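Local structure of pectinesterase (Sitophilus oryzae, 4PMH) at residues Asn46-Thr50 against Ile51-Val55; Ile69-Ala73 against Gly74-Glu78; Asp128-Tyr131 against Ser132-Asn135; Cys148-Val151 against Phe152-Lys155; Ala234-Glu237 against Ser238-Phe241. The protein probably helps to digest plant cell walls, hydrolysing the methyl esters of pectin, leaving free carboxylates on the galacturonan chain and releasing methanol. One frame throughout, in Å; residues are numbered along the deposited sequence.

How the contacts relate
From the N terminus, the five contacts follow one another in series, each rounding a short local bend, none nested or crossing. Contact 1 closes the entry into helix 51-61. In contact 2 the chain turns from strand 67-71 to strand 74-76, and Glu78 reaches back to Ile51 N of contact 1, their centres about 9 Å apart. Contact 3 starts helix 131-138, where Ala130 touches Gln52. Contact 4 leads into strand 152-154; its Trp153 packs on Met133 of contact 3, and Val151 meets Glu78. Contact 5, about 20 Å from contact 4 between centres, joins the same two long parallel sheets as contact 2, in a later coil of the beta-helix.

Contact 1: residues Asn46-Thr50 against Ile51-Val55; sequences NGYNT and IQAAV
Thr50 and Ala53 meet through an N-cap hydrogen bond. Thr50 stands just before helix 51-61, and its OG1 accepts from Ala53 N at 3.2 Å with an N-H...O angle of 149°, a moderately bent bond. The torsion explains the reach: with OG1 lodged between the backbone N and the carbonyl carbon (chi1 62°), the hydroxyl faces the first turn of the helix, while CG2 takes the place beside the backbone N. The same oxygen also lies 3.2 Å from Ala53 CB. Two further bonds serve this end of the helix: Val55 N donates to Ile51 O at 3.0 Å, and Ile51 N is held by Glu78 from the neighbouring bend.

The apolar part belongs to Tyr48. One face of its ring is turned to the helix, and Ala54 CA sits over it, 4.0 Å from the centroid and 27° off the normal, a CH-pi contact. Ala54 CB adds to this at the root of the ring, 3.8 Å from Tyr48 CG, and Ala53 CB lies 4.0 Å from Tyr48 CD1. Behind, Ala54 rests on Tyr42, Val44 and Ile69, which places the first turn against the strands at the start of the beta-helix.

Chemically, the contact divides its work: Thr50 and Glu78 provide acceptors for backbone N-H groups that the first turn cannot satisfy from within, whereas Tyr48 lays an aromatic face on Ala54 and touches Ala53 with the CD1 side of the ring, small residues that let the loop come close to the helix.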
loop_
_atom_site.group_PDB
_atom_site.type_symbol
_atom_site.label_atom_id
_atom_site.label_comp_id
_atom_site.label_asym_id
_atom_site.label_seq_id
_atom_site.Cartn_x
_atom_site.Cartn_y
_atom_site.Cartn_z
ATOM N N ASN A 46 8.431 -20.888 -18.647
ATOM C CA ASN A 46 8.955 -21.142 -19.983
ATOM C C ASN A 46 10.296 -20.392 -20.219
ATOM O O ASN A 46 10.460 -19.634 -21.197
ATOM C CB ASN A 46 7.909 -20.778 -21.043
ATOM C CG ASN A 46 8.320 -21.224 -22.442
ATOM O OD1 ASN A 46 9.030 -22.220 -22.605
ATOM N ND2 ASN A 46 7.913 -20.462 -23.451
ATOM N N GLY A 47 11.263 -20.655 -19.331
ATOM C CA GLY A 47 12.567 -19.999 -19.365
ATOM C C GLY A 47 13.163 -19.684 -17.997
ATOM O O GLY A 47 14.387 -19.560 -17.868
ATOM N N TYR A 48 12.307 -19.535 -16.986
ATOM C CA TYR A 48 12.743 -19.182 -15.642
ATOM C C TYR A 48 11.920 -19.994 -14.664
ATOM O O TYR A 48 10.723 -20.098 -14.825
ATOM C CB TYR A 48 12.626 -17.632 -15.448
ATOM C CG TYR A 48 13.497 -16.934 -16.453
ATOM C CD1 TYR A 48 14.842 -16.708 -16.184
ATOM C CD2 TYR A 48 13.022 -16.617 -17.728
ATOM C CE1 TYR A 48 15.669 -16.150 -17.134
ATOM C CE2 TYR A 48 13.851 -16.062 -18.684
ATOM C CZ TYR A 48 15.177 -15.823 -18.369
ATOM O OH TYR A 48 16.067 -15.322 -19.262
ATOM N N ASN A 49 12.565 -20.642 -13.690
ATOM C CA ASN A 49 11.843 -21.496 -12.733
ATOM C C ASN A 49 11.653 -20.856 -11.356
ATOM O O ASN A 49 10.994 -21.451 -10.505
ATOM C CB ASN A 49 12.522 -22.877 -12.573
ATOM C CG ASN A 49 12.502 -23.699 -13.857
ATOM O OD1 ASN A 49 11.983 -23.255 -14.881
ATOM N ND2 ASN A 49 13.098 -24.881 -13.812
ATOM N N THR A 50 12.278 -19.699 -11.120
ATOM C CA THR A 50 11.889 -18.800 -10.039
ATOM C C THR A 50 11.566 -17.443 -10.676
ATOM O O THR A 50 12.059 -17.130 -11.762
ATOM C CB THR A 50 13.004 -18.616 -9.005
ATOM O OG1 THR A 50 14.144 -18.028 -9.634
ATOM C CG2 THR A 50 13.402 -19.941 -8.376
ATOM N N ILE A 51 10.765 -16.637 -9.988
ATOM C CA ILE A 51 10.444 -15.299 -10.473
ATOM C C ILE A 51 11.680 -14.414 -10.389
ATOM O O ILE A 51 11.982 -13.655 -11.328
ATOM C CB ILE A 51 9.264 -14.650 -9.710
ATOM C CG1 ILE A 51 8.003 -15.525 -9.799
ATOM C CG2 ILE A 51 8.982 -13.243 -10.277
ATOM C CD1 ILE A 51 7.010 -15.307 -8.675
ATOM N N GLN A 52 12.417 -14.533 -9.280
ATOM C CA GLN A 52 13.635 -13.740 -9.074
ATOM C C GLN A 52 14.565 -13.906 -10.274
ATOM O O GLN A 52 15.146 -12.935 -10.728
ATOM C CB GLN A 52 14.371 -14.128 -7.777
ATOM C CG GLN A 52 15.416 -13.089 -7.345
ATOM C CD GLN A 52 14.799 -11.710 -7.148
ATOM O OE1 GLN A 52 13.831 -11.557 -6.406
ATOM N NE2 GLN A 52 15.329 -10.709 -7.853
ATOM N N ALA A 53 14.700 -15.136 -10.774
ATOM C CA ALA A 53 15.574 -15.405 -11.919
ATOM C C ALA A 53 15.170 -14.630 -13.169
ATOM O O ALA A 53 16.027 -14.174 -13.913
ATOM C CB ALA A 53 15.640 -16.892 -12.231
ATOM N N ALA A 54 13.875 -14.477 -13.397
ATOM C CA ALA A 54 13.402 -13.704 -14.551
ATOM C C ALA A 54 13.693 -12.208 -14.334
ATOM O O ALA A 54 14.088 -11.522 -15.251
ATOM C CB ALA A 54 11.925 -13.925 -14.769
ATOM N N VAL A 55 13.473 -11.724 -13.104
ATOM C CA VAL A 55 13.719 -10.327 -12.731
ATOM C C VAL A 55 15.193 -10.012 -12.942
ATOM O O VAL A 55 15.544 -8.987 -13.554
ATOM C CB VAL A 55 13.305 -10.033 -11.263
ATOM C CG1 VAL A 55 13.887 -8.712 -10.760
ATOM C CG2 VAL A 55 11.794 -10.063 -11.124
#

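Contact 2: residues Ile69-Ala73 against Gly74-Glu78; sequences IKINA and GTYQE
Tyr76 folds back over the bend to meet Ile71 and Asn72 on the far side of Gly74. The polar link is a short hydrogen bond, Tyr76 OH to Asn72 O at 2.6 Å. The acceptor lies at the edge of the ring, in its plane; seen from the carbonyl, the hydroxyl approaches at 130° and is tilted 29° from the carbonyl plane.

The apolar contact is made by one branch of Ile71. Its CG2 lies 3.4 Å from Tyr76 CE1 and 3.5 Å from Tyr76 CZ, oblique to the ring, the two side chains running alongside each other in opposing senses. Elsewhere, Tyr76 touches Val44 and Ile51. A phenylalanine here would probably still pack on Ile71 but would leave Asn72 O without its hydroxyl donor.

The backbone supplies the third element. Gly74 has phi 158°, and a CB on it would clash with Ala73 O, which accounts for glycine at the corner. Strand 67-71 belongs to one long parallel sheet and strand 74-76 to another, and a tight bend between such sheets is characteristic of the right-handed parallel beta-helix of pectinesterases.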
loop_
_atom_site.group_PDB
_atom_site.type_symbol
_atom_site.label_atom_id
_atom_site.label_comp_id
_atom_site.label_asym_id
_atom_site.label_seq_id
_atom_site.Cartn_x
_atom_site.Cartn_y
_atom_site.Cartn_z
ATOM N N ILE A 69 7.858 -9.468 -18.045
ATOM C CA ILE A 69 8.058 -10.716 -17.361
ATOM C C ILE A 69 6.693 -11.321 -17.114
ATOM O O ILE A 69 5.918 -10.792 -16.310
ATOM C CB ILE A 69 8.766 -10.526 -16.008
ATOM C CG1 ILE A 69 10.199 -10.074 -16.255
ATOM C CG2 ILE A 69 8.735 -11.826 -15.203
ATOM C CD1 ILE A 69 10.858 -9.362 -15.107
ATOM N N LYS A 70 6.411 -12.431 -17.797
ATOM C CA LYS A 70 5.175 -13.161 -17.612
ATOM C C LYS A 70 5.349 -14.273 -16.591
ATOM O O LYS A 70 6.278 -15.074 -16.698
ATOM C CB LYS A 70 4.729 -13.757 -18.925
ATOM C CG LYS A 70 3.432 -14.513 -18.806
ATOM C CD LYS A 70 2.873 -14.848 -20.182
ATOM C CE LYS A 70 3.650 -15.958 -20.846
ATOM N NZ LYS A 70 2.867 -16.525 -21.985
ATOM N N ILE A 71 4.454 -14.325 -15.609
ATOM C CA ILE A 71 4.467 -15.413 -14.631
ATOM C C ILE A 71 3.316 -16.366 -14.911
ATOM O O ILE A 71 2.142 -16.039 -14.678
ATOM C CB ILE A 71 4.339 -14.892 -13.177
ATOM C CG1 ILE A 71 5.388 -13.796 -12.901
ATOM C CG2 ILE A 71 4.437 -16.059 -12.188
ATOM C CD1 ILE A 71 5.386 -13.217 -11.490
ATOM N N ASN A 72 3.639 -17.564 -15.376
ATOM C CA ASN A 72 2.606 -18.545 -15.635
ATOM C C ASN A 72 1.766 -18.776 -14.395
ATOM O O ASN A 72 2.279 -18.740 -13.268
ATOM C CB ASN A 72 3.208 -19.866 -16.105
ATOM C CG ASN A 72 3.569 -19.856 -17.576
ATOM O OD1 ASN A 72 3.265 -18.914 -18.301
ATOM N ND2 ASN A 72 4.204 -20.924 -18.027
ATOM N N ALA A 73 0.479 -19.032 -14.631
ATOM C CA ALA A 73 -0.477 -19.304 -13.583
ATOM C C ALA A 73 0.058 -20.365 -12.633
ATOM O O ALA A 73 0.670 -21.339 -13.066
ATOM C CB ALA A 73 -1.790 -19.769 -14.198
ATOM N N GLY A 74 -0.135 -20.173 -11.335
ATOM C CA GLY A 74 0.418 -21.100 -10.350
ATOM C C GLY A 74 0.548 -20.462 -8.981
ATOM O O GLY A 74 0.210 -19.298 -8.794
ATOM N N THR A 75 1.017 -21.237 -8.015
ATOM C CA THR A 75 1.297 -20.720 -6.687
ATOM C C THR A 75 2.803 -20.768 -6.499
ATOM O O THR A 75 3.419 -21.816 -6.677
ATOM C CB THR A 75 0.615 -21.541 -5.584
ATOM O OG1 THR A 75 -0.814 -21.521 -5.765
ATOM C CG2 THR A 75 0.961 -20.986 -4.205
ATOM N N TYR A 76 3.383 -19.622 -6.147
ATOM C CA TYR A 76 4.825 -19.439 -5.971
ATOM C C TYR A 76 5.162 -19.035 -4.527
ATOM O O TYR A 76 4.750 -17.974 -4.091
ATOM C CB TYR A 76 5.291 -18.346 -6.916
ATOM C CG TYR A 76 5.088 -18.689 -8.376
ATOM C CD1 TYR A 76 3.856 -18.481 -9.007
ATOM C CD2 TYR A 76 6.129 -19.210 -9.132
ATOM C CE1 TYR A 76 3.671 -18.791 -10.356
ATOM C CE2 TYR A 76 5.953 -19.538 -10.476
ATOM C CZ TYR A 76 4.718 -19.324 -11.088
ATOM O OH TYR A 76 4.566 -19.652 -12.425
ATOM N N GLN A 77 5.875 -19.884 -3.794
ATOM C CA GLN A 77 6.247 -19.569 -2.417
ATOM C C GLN A 77 7.663 -19.000 -2.371
ATOM O O GLN A 77 8.646 -19.692 -2.111
ATOM C CB GLN A 77 6.053 -20.791 -1.518
ATOM C CG GLN A 77 4.592 -21.225 -1.521
ATOM C CD GLN A 77 4.373 -22.497 -0.759
ATOM O OE1 GLN A 77 4.337 -22.499 0.470
ATOM N NE2 GLN A 77 4.242 -23.594 -1.482
ATOM N N GLU A 78 7.731 -17.705 -2.646
ATOM C CA GLU A 78 8.981 -17.002 -2.802
ATOM C C GLU A 78 8.776 -15.517 -2.649
ATOM O O GLU A 78 7.654 -15.046 -2.684
ATOM C CB GLU A 78 9.593 -17.282 -4.187
ATOM C CG GLU A 78 8.601 -17.498 -5.308
ATOM C CD GLU A 78 9.219 -18.244 -6.507
ATOM O OE1 GLU A 78 9.899 -17.593 -7.309
ATOM O OE2 GLU A 78 9.006 -19.463 -6.672
#

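Contact 3: residues Asp128-Tyr131 against Ser132-Asn135; sequences DPAY and SMYN
Tyr131 O receives Asn135 N at 2.7 Å, and Ala130 O receives Tyr134 N at 3.2 Å; the angles at hydrogen, 170° and 172°, show two nearly straight helical bonds. Thus the carbonyls of the N-cap and of the first helical residue are satisfied from within. Before them, Tyr131 N donates to Asp128 O at 2.9 Å, closing a type I turn, and the carboxylate of Asp128 accepts through OD2 from Asn125 N. Ala130 is the N-cap residue; its methyl cannot accept a bond, and its CB lies instead 4.4 Å from Met133 SD.

The Tyr131 side chain runs beside the helix, CG trans to the backbone N (chi1 -176°). The edge of Tyr134 approaches its face in an offset edge-to-face pair, centroids 5.8 Å apart, with Tyr134 CD2 3.9 Å from Tyr131 CE1. On the same side of the ring plane, Asn135 CB lies 3.8 Å from Tyr131 CE2. With a serine in place of Tyr131, the Tyr134 edge would probably lose its aromatic partner and a gap would open beside Asn135.

Tyr134 also stacks on Phe124. The chemistry implies a helix start with two carbonyls met by main-chain N-H groups and a carboxylate serving the turn before it.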
loop_
_atom_site.group_PDB
_atom_site.type_symbol
_atom_site.label_atom_id
_atom_site.label_comp_id
_atom_site.label_asym_id
_atom_site.label_seq_id
_atom_site.Cartn_x
_atom_site.Cartn_y
_atom_site.Cartn_z
ATOM N N ASP A 128 24.176 -11.849 -7.637
ATOM C CA ASP A 128 22.884 -11.385 -8.198
ATOM C C ASP A 128 22.499 -9.934 -7.795
ATOM O O ASP A 128 22.770 -9.488 -6.675
ATOM C CB ASP A 128 21.744 -12.345 -7.805
ATOM C CG ASP A 128 21.939 -13.771 -8.335
ATOM O OD1 ASP A 128 22.636 -13.953 -9.356
ATOM O OD2 ASP A 128 21.373 -14.730 -7.743
ATOM N N PRO A 129 21.826 -9.199 -8.707
ATOM C CA PRO A 129 21.527 -7.784 -8.486
ATOM C C PRO A 129 20.716 -7.446 -7.237
ATOM O O PRO A 129 20.887 -6.360 -6.712
ATOM C CB PRO A 129 20.775 -7.364 -9.761
ATOM C CG PRO A 129 20.350 -8.633 -10.410
ATOM C CD PRO A 129 21.365 -9.660 -10.028
ATOM N N ALA A 130 19.874 -8.349 -6.741
ATOM C CA ALA A 130 19.124 -8.079 -5.490
ATOM C C ALA A 130 19.773 -8.657 -4.227
ATOM O O ALA A 130 19.135 -8.695 -3.153
ATOM C CB ALA A 130 17.692 -8.583 -5.606
ATOM N N TYR A 131 21.036 -9.077 -4.328
ATOM C CA TYR A 131 21.683 -9.768 -3.215
ATOM C C TYR A 131 21.805 -8.863 -1.982
ATOM O O TYR A 131 21.603 -9.317 -0.851
ATOM C CB TYR A 131 23.060 -10.322 -3.629
ATOM C CG TYR A 131 23.711 -11.126 -2.521
ATOM C CD1 TYR A 131 23.366 -12.451 -2.305
ATOM C CD2 TYR A 131 24.631 -10.545 -1.667
ATOM C CE1 TYR A 131 23.944 -13.181 -1.272
ATOM C CE2 TYR A 131 25.214 -11.270 -0.637
ATOM C CZ TYR A 131 24.864 -12.574 -0.448
ATOM O OH TYR A 131 25.448 -13.298 0.564
ATOM N N SER A 132 22.110 -7.587 -2.200
ATOM C CA SER A 132 22.255 -6.644 -1.086
ATOM C C SER A 132 20.943 -6.484 -0.303
ATOM O O SER A 132 20.956 -6.404 0.931
ATOM C CB SER A 132 22.786 -5.294 -1.568
ATOM O OG SER A 132 22.008 -4.785 -2.650
ATOM N N MET A 133 19.807 -6.487 -1.000
ATOM C CA MET A 133 18.514 -6.478 -0.299
ATOM C C MET A 133 18.377 -7.725 0.579
ATOM O O MET A 133 18.084 -7.616 1.764
ATOM C CB MET A 133 17.337 -6.402 -1.276
ATOM C CG MET A 133 17.244 -5.091 -2.031
ATOM S SD MET A 133 16.028 -5.148 -3.368
ATOM C CE MET A 133 14.496 -5.325 -2.458
ATOM N N TYR A 134 18.581 -8.901 -0.015
ATOM C CA TYR A 134 18.490 -10.173 0.732
ATOM C C TYR A 134 19.450 -10.189 1.934
ATOM O O TYR A 134 19.051 -10.472 3.093
ATOM C CB TYR A 134 18.722 -11.376 -0.206
ATOM C CG TYR A 134 19.137 -12.630 0.535
ATOM C CD1 TYR A 134 18.222 -13.333 1.312
ATOM C CD2 TYR A 134 20.450 -13.082 0.501
ATOM C CE1 TYR A 134 18.596 -14.462 2.025
ATOM C CE2 TYR A 134 20.833 -14.220 1.210
ATOM C CZ TYR A 134 19.900 -14.901 1.974
ATOM O OH TYR A 134 20.261 -16.043 2.678
ATOM N N ASN A 135 20.705 -9.851 1.666
ATOM C CA ASN A 135 21.730 -9.858 2.696
ATOM C C ASN A 135 21.438 -8.886 3.850
ATOM O O ASN A 135 21.693 -9.201 5.013
ATOM C CB ASN A 135 23.112 -9.592 2.098
ATOM C CG ASN A 135 24.221 -9.728 3.134
ATOM O OD1 ASN A 135 24.237 -10.676 3.933
ATOM N ND2 ASN A 135 25.144 -8.778 3.136
#

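Contact 4: residues Cys148-Val151 against Phe152-Lys155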
loop_
_atom_site.group_PDB
_atom_site.type_symbol
_atom_site.label_atom_id
_atom_site.label_comp_id
_atom_site.label_asym_id
_atom_site.label_seq_id
_atom_site.Cartn_x
_atom_site.Cartn_y
_atom_site.Cartn_z
ATOM N N CYS A 148 11.529 -5.978 6.014
ATOM C CA CYS A 148 12.038 -7.273 5.526
ATOM C C CYS A 148 10.963 -8.383 5.460
ATOM O O CYS A 148 11.185 -9.460 4.886
ATOM C CB CYS A 148 13.248 -7.745 6.357
ATOM S SG CYS A 148 14.767 -6.805 6.032
ATOM N N SER A 149 9.790 -8.129 6.024
ATOM C CA SER A 149 8.687 -9.071 5.908
ATOM C C SER A 149 8.073 -9.072 4.490
ATOM O O SER A 149 7.225 -9.918 4.192
ATOM C CB SER A 149 7.617 -8.775 6.953
ATOM O OG SER A 149 6.796 -7.675 6.564
ATOM N N THR A 150 8.512 -8.140 3.634
ATOM C CA THR A 150 7.843 -7.885 2.353
ATOM C C THR A 150 7.996 -9.039 1.396
ATOM O O THR A 150 9.113 -9.496 1.157
ATOM C CB THR A 150 8.367 -6.606 1.667
ATOM O OG1 THR A 150 8.097 -5.462 2.483
ATOM C CG2 THR A 150 7.691 -6.406 0.310
ATOM N N VAL A 151 6.880 -9.495 0.837
ATOM C CA VAL A 151 6.895 -10.577 -0.166
ATOM C C VAL A 151 7.338 -10.089 -1.565
ATOM O O VAL A 151 8.203 -10.698 -2.187
ATOM C CB VAL A 151 5.534 -11.318 -0.209
ATOM C CG1 VAL A 151 5.452 -12.292 -1.372
ATOM C CG2 VAL A 151 5.289 -12.017 1.119
ATOM N N PHE A 152 6.781 -8.972 -2.016
ATOM C CA PHE A 152 7.139 -8.343 -3.295
ATOM C C PHE A 152 7.629 -6.906 -3.002
ATOM O O PHE A 152 6.853 -6.044 -2.584
ATOM C CB PHE A 152 5.886 -8.340 -4.169
ATOM C CG PHE A 152 6.127 -8.247 -5.654
ATOM C CD1 PHE A 152 6.695 -7.111 -6.223
ATOM C CD2 PHE A 152 5.657 -9.248 -6.499
ATOM C CE1 PHE A 152 6.863 -7.019 -7.603
ATOM C CE2 PHE A 152 5.804 -9.158 -7.875
ATOM C CZ PHE A 152 6.406 -8.029 -8.429
ATOM N N TRP A 153 8.923 -6.653 -3.233
ATOM C CA TRP A 153 9.604 -5.448 -2.769
ATOM C C TRP A 153 10.153 -4.669 -3.974
ATOM O O TRP A 153 11.060 -5.129 -4.646
ATOM C CB TRP A 153 10.750 -5.847 -1.838
ATOM C CG TRP A 153 11.353 -4.726 -1.021
ATOM C CD1 TRP A 153 11.271 -3.377 -1.252
ATOM C CD2 TRP A 153 12.172 -4.880 0.142
ATOM N NE1 TRP A 153 11.969 -2.685 -0.292
ATOM C CE2 TRP A 153 12.535 -3.589 0.573
ATOM C CE3 TRP A 153 12.613 -5.990 0.875
ATOM C CZ2 TRP A 153 13.309 -3.375 1.706
ATOM C CZ3 TRP A 153 13.398 -5.780 1.993
ATOM C CH2 TRP A 153 13.734 -4.482 2.407
ATOM N N VAL A 154 9.580 -3.500 -4.248
ATOM C CA VAL A 154 9.927 -2.728 -5.440
ATOM C C VAL A 154 10.730 -1.500 -5.028
ATOM O O VAL A 154 10.190 -0.604 -4.381
ATOM C CB VAL A 154 8.669 -2.262 -6.193
ATOM C CG1 VAL A 154 9.048 -1.500 -7.458
ATOM C CG2 VAL A 154 7.775 -3.437 -6.522
ATOM N N LYS A 155 12.010 -1.484 -5.405
ATOM C CA LYS A 155 12.913 -0.352 -5.225
ATOM C C LYS A 155 13.366 0.265 -6.546
ATOM O O LYS A 155 14.363 0.961 -6.559
ATOM C CB LYS A 155 14.162 -0.798 -4.447
ATOM C CG LYS A 155 13.869 -1.145 -3.003
ATOM C CD LYS A 155 15.092 -1.685 -2.268
ATOM C CE LYS A 155 15.933 -0.583 -1.637
ATOM N NZ LYS A 155 15.342 -0.045 -0.381
#
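Between Thr150 and Trp153 the backbone passes from an extended residue, Thr150 (psi 129°), through a helical one, Val151 (psi -47°), into strand 152-154, and this single kink brings the Thr150 side chain up against the strand.

Thr150 makes the closest approach. With OG1 beside the backbone N (chi1 -62°), the methyl CG2 is trans to that N; it points at the strand and lies 3.0 Å from Phe152 O, a tight carbon-to-oxygen approach. The same methyl is 3.8 Å from Trp153 CB and 3.7 Å from Trp153 CA. The other branch, OG1, serves different partners: it is hydrogen-bonded to Ser147 O and to Gln182 NE2, so the buried hydroxyl is satisfied and the rotation of the side chain is fixed with the methyl toward the strand.

Trp153 reaches back to Cys148. Its ring atom CZ3 lies 4.1 Å from Cys148 CA and 4.4 Å from Cys148 SG. That sulfur forms the disulfide with Cys137 of helix 131-138, and the indole also touches Cys137 and Met133. The ring is therefore packed against helix 131-138 and the 148-151 segment, which the disulfide joins. Val151, at the kink, directs its side chain to Ile103, Leu105 and Ile166 of neighbouring strands.

Thr150 is about 8 Å, side chain to side chain, from Asp200, the probable proton donor, so the contact lies near the presumed active site. Its chemistry is a division between the two branches of one threonine, hydroxyl to hydrogen bonds and methyl to the strand, beside an indole set against a disulfide.

Contact 5: residues Ala234-Glu237 against Ser238-Phe241; sequences AIFE and SCTF
An edge-to-face pair of phenylalanines, Phe236 and Phe241, fills the inside of a bend between two long parallel sheets of the beta-helix. Strand 233-237 belongs to one sheet and strand 240-243 to the next, with Ser238 and Cys239 making the turn between them.

The rings give the evidence. Their centroids are 5.3 Å apart and their planes stand at 68°, with the edge of Phe241 presented to the face of Phe236. Phe241 CZ comes nearest, 3.6 Å from both Phe236 CG and CD1, and it also reaches Phe236 CB at 3.7 Å, so the approach is to the root of the ring. Phe241 CE2 stands 4.0 Å above the Phe236 plane, displaced toward the rim. Cys239 meets Phe236 from another direction: its SG lies near the plane of that ring, at its edge, 4.1 Å from Phe236 CB.

Ser238 provides the bend, taking up left-handed helical backbone angles (phi 58°), and Cys239 N is tied to Ser272 OG. On the outer side Glu237 extends away from the bend, where OE1 is hydrogen-bonded to Tyr215 OH.

Phe236 in turn stacks on Tyr216 and Phe241 meets Phe255 edge to face, so the pair is one link in a longer run of aromatic side chains. The chemistry implies an apolar, aromatic filling for this buried corner, with Glu237 turned outward to Tyr215 and Cys239 N met by Ser272.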
loop_
_atom_site.group_PDB
_atom_site.type_symbol
_atom_site.label_atom_id
_atom_site.label_comp_id
_atom_site.label_asym_id
_atom_site.label_seq_id
_atom_site.Cartn_x
_atom_site.Cartn_y
_atom_site.Cartn_z
ATOM N N ALA A 234 -0.015 8.201 -3.468
ATOM C CA ALA A 234 -0.607 6.978 -4.027
ATOM C C ALA A 234 -2.066 7.192 -4.375
ATOM O O ALA A 234 -2.852 7.616 -3.534
ATOM C CB ALA A 234 -0.458 5.817 -3.054
ATOM N N ILE A 235 -2.399 6.918 -5.637
ATOM C CA ILE A 235 -3.744 7.050 -6.171
ATOM C C ILE A 235 -4.357 5.661 -6.304
ATOM O O ILE A 235 -3.721 4.747 -6.845
ATOM C CB ILE A 235 -3.704 7.720 -7.556
ATOM C CG1 ILE A 235 -3.169 9.140 -7.409
ATOM C CG2 ILE A 235 -5.061 7.687 -8.234
ATOM C CD1 ILE A 235 -2.619 9.718 -8.697
ATOM N N PHE A 236 -5.579 5.503 -5.804
ATOM C CA PHE A 236 -6.308 4.240 -5.874
ATOM C C PHE A 236 -7.605 4.521 -6.595
ATOM O O PHE A 236 -8.494 5.149 -6.027
ATOM C CB PHE A 236 -6.620 3.722 -4.477
ATOM C CG PHE A 236 -5.409 3.406 -3.666
ATOM C CD1 PHE A 236 -4.850 2.126 -3.690
ATOM C CD2 PHE A 236 -4.812 4.379 -2.875
ATOM C CE1 PHE A 236 -3.730 1.835 -2.935
ATOM C CE2 PHE A 236 -3.684 4.086 -2.122
ATOM C CZ PHE A 236 -3.148 2.813 -2.148
ATOM N N GLU A 237 -7.699 4.100 -7.853
ATOM C CA GLU A 237 -8.886 4.374 -8.670
ATOM C C GLU A 237 -9.556 3.048 -9.033
ATOM O O GLU A 237 -8.890 2.131 -9.552
ATOM C CB GLU A 237 -8.506 5.170 -9.938
ATOM C CG GLU A 237 -9.672 5.406 -10.863
ATOM C CD GLU A 237 -9.347 6.263 -12.081
ATOM O OE1 GLU A 237 -8.161 6.529 -12.371
ATOM O OE2 GLU A 237 -10.314 6.671 -12.769
ATOM N N SER A 238 -10.860 2.951 -8.759
ATOM C CA SER A 238 -11.641 1.734 -9.023
ATOM C C SER A 238 -11.058 0.525 -8.299
ATOM O O SER A 238 -10.927 -0.542 -8.858
ATOM C CB SER A 238 -11.794 1.457 -10.513
ATOM O OG SER A 238 -12.330 2.618 -11.147
ATOM N N CYS A 239 -10.723 0.724 -7.044
ATOM C CA CYS A 239 -10.125 -0.321 -6.230
ATOM C C CYS A 239 -11.131 -0.768 -5.194
ATOM O O CYS A 239 -12.132 -0.101 -4.986
ATOM C CB CYS A 239 -8.865 0.209 -5.546
ATOM S SG CYS A 239 -7.432 0.375 -6.630
ATOM N N THR A 240 -10.872 -1.919 -4.570
ATOM C CA THR A 240 -11.698 -2.407 -3.487
ATOM C C THR A 240 -10.809 -2.672 -2.289
ATOM O O THR A 240 -9.779 -3.337 -2.431
ATOM C CB THR A 240 -12.456 -3.701 -3.873
ATOM O OG1 THR A 240 -13.371 -3.421 -4.941
ATOM C CG2 THR A 240 -13.254 -4.250 -2.704
ATOM N N PHE A 241 -11.214 -2.154 -1.133
ATOM C CA PHE A 241 -10.501 -2.351 0.124
ATOM C C PHE A 241 -11.406 -3.171 1.043
ATOM O O PHE A 241 -12.543 -2.746 1.341
ATOM C CB PHE A 241 -10.182 -1.001 0.787
ATOM C CG PHE A 241 -9.363 -0.072 -0.070
ATOM C CD1 PHE A 241 -9.980 0.768 -0.984
ATOM C CD2 PHE A 241 -7.975 -0.040 0.034
ATOM C CE1 PHE A 241 -9.225 1.621 -1.789
ATOM C CE2 PHE A 241 -7.217 0.791 -0.771
ATOM C CZ PHE A 241 -7.846 1.628 -1.694
#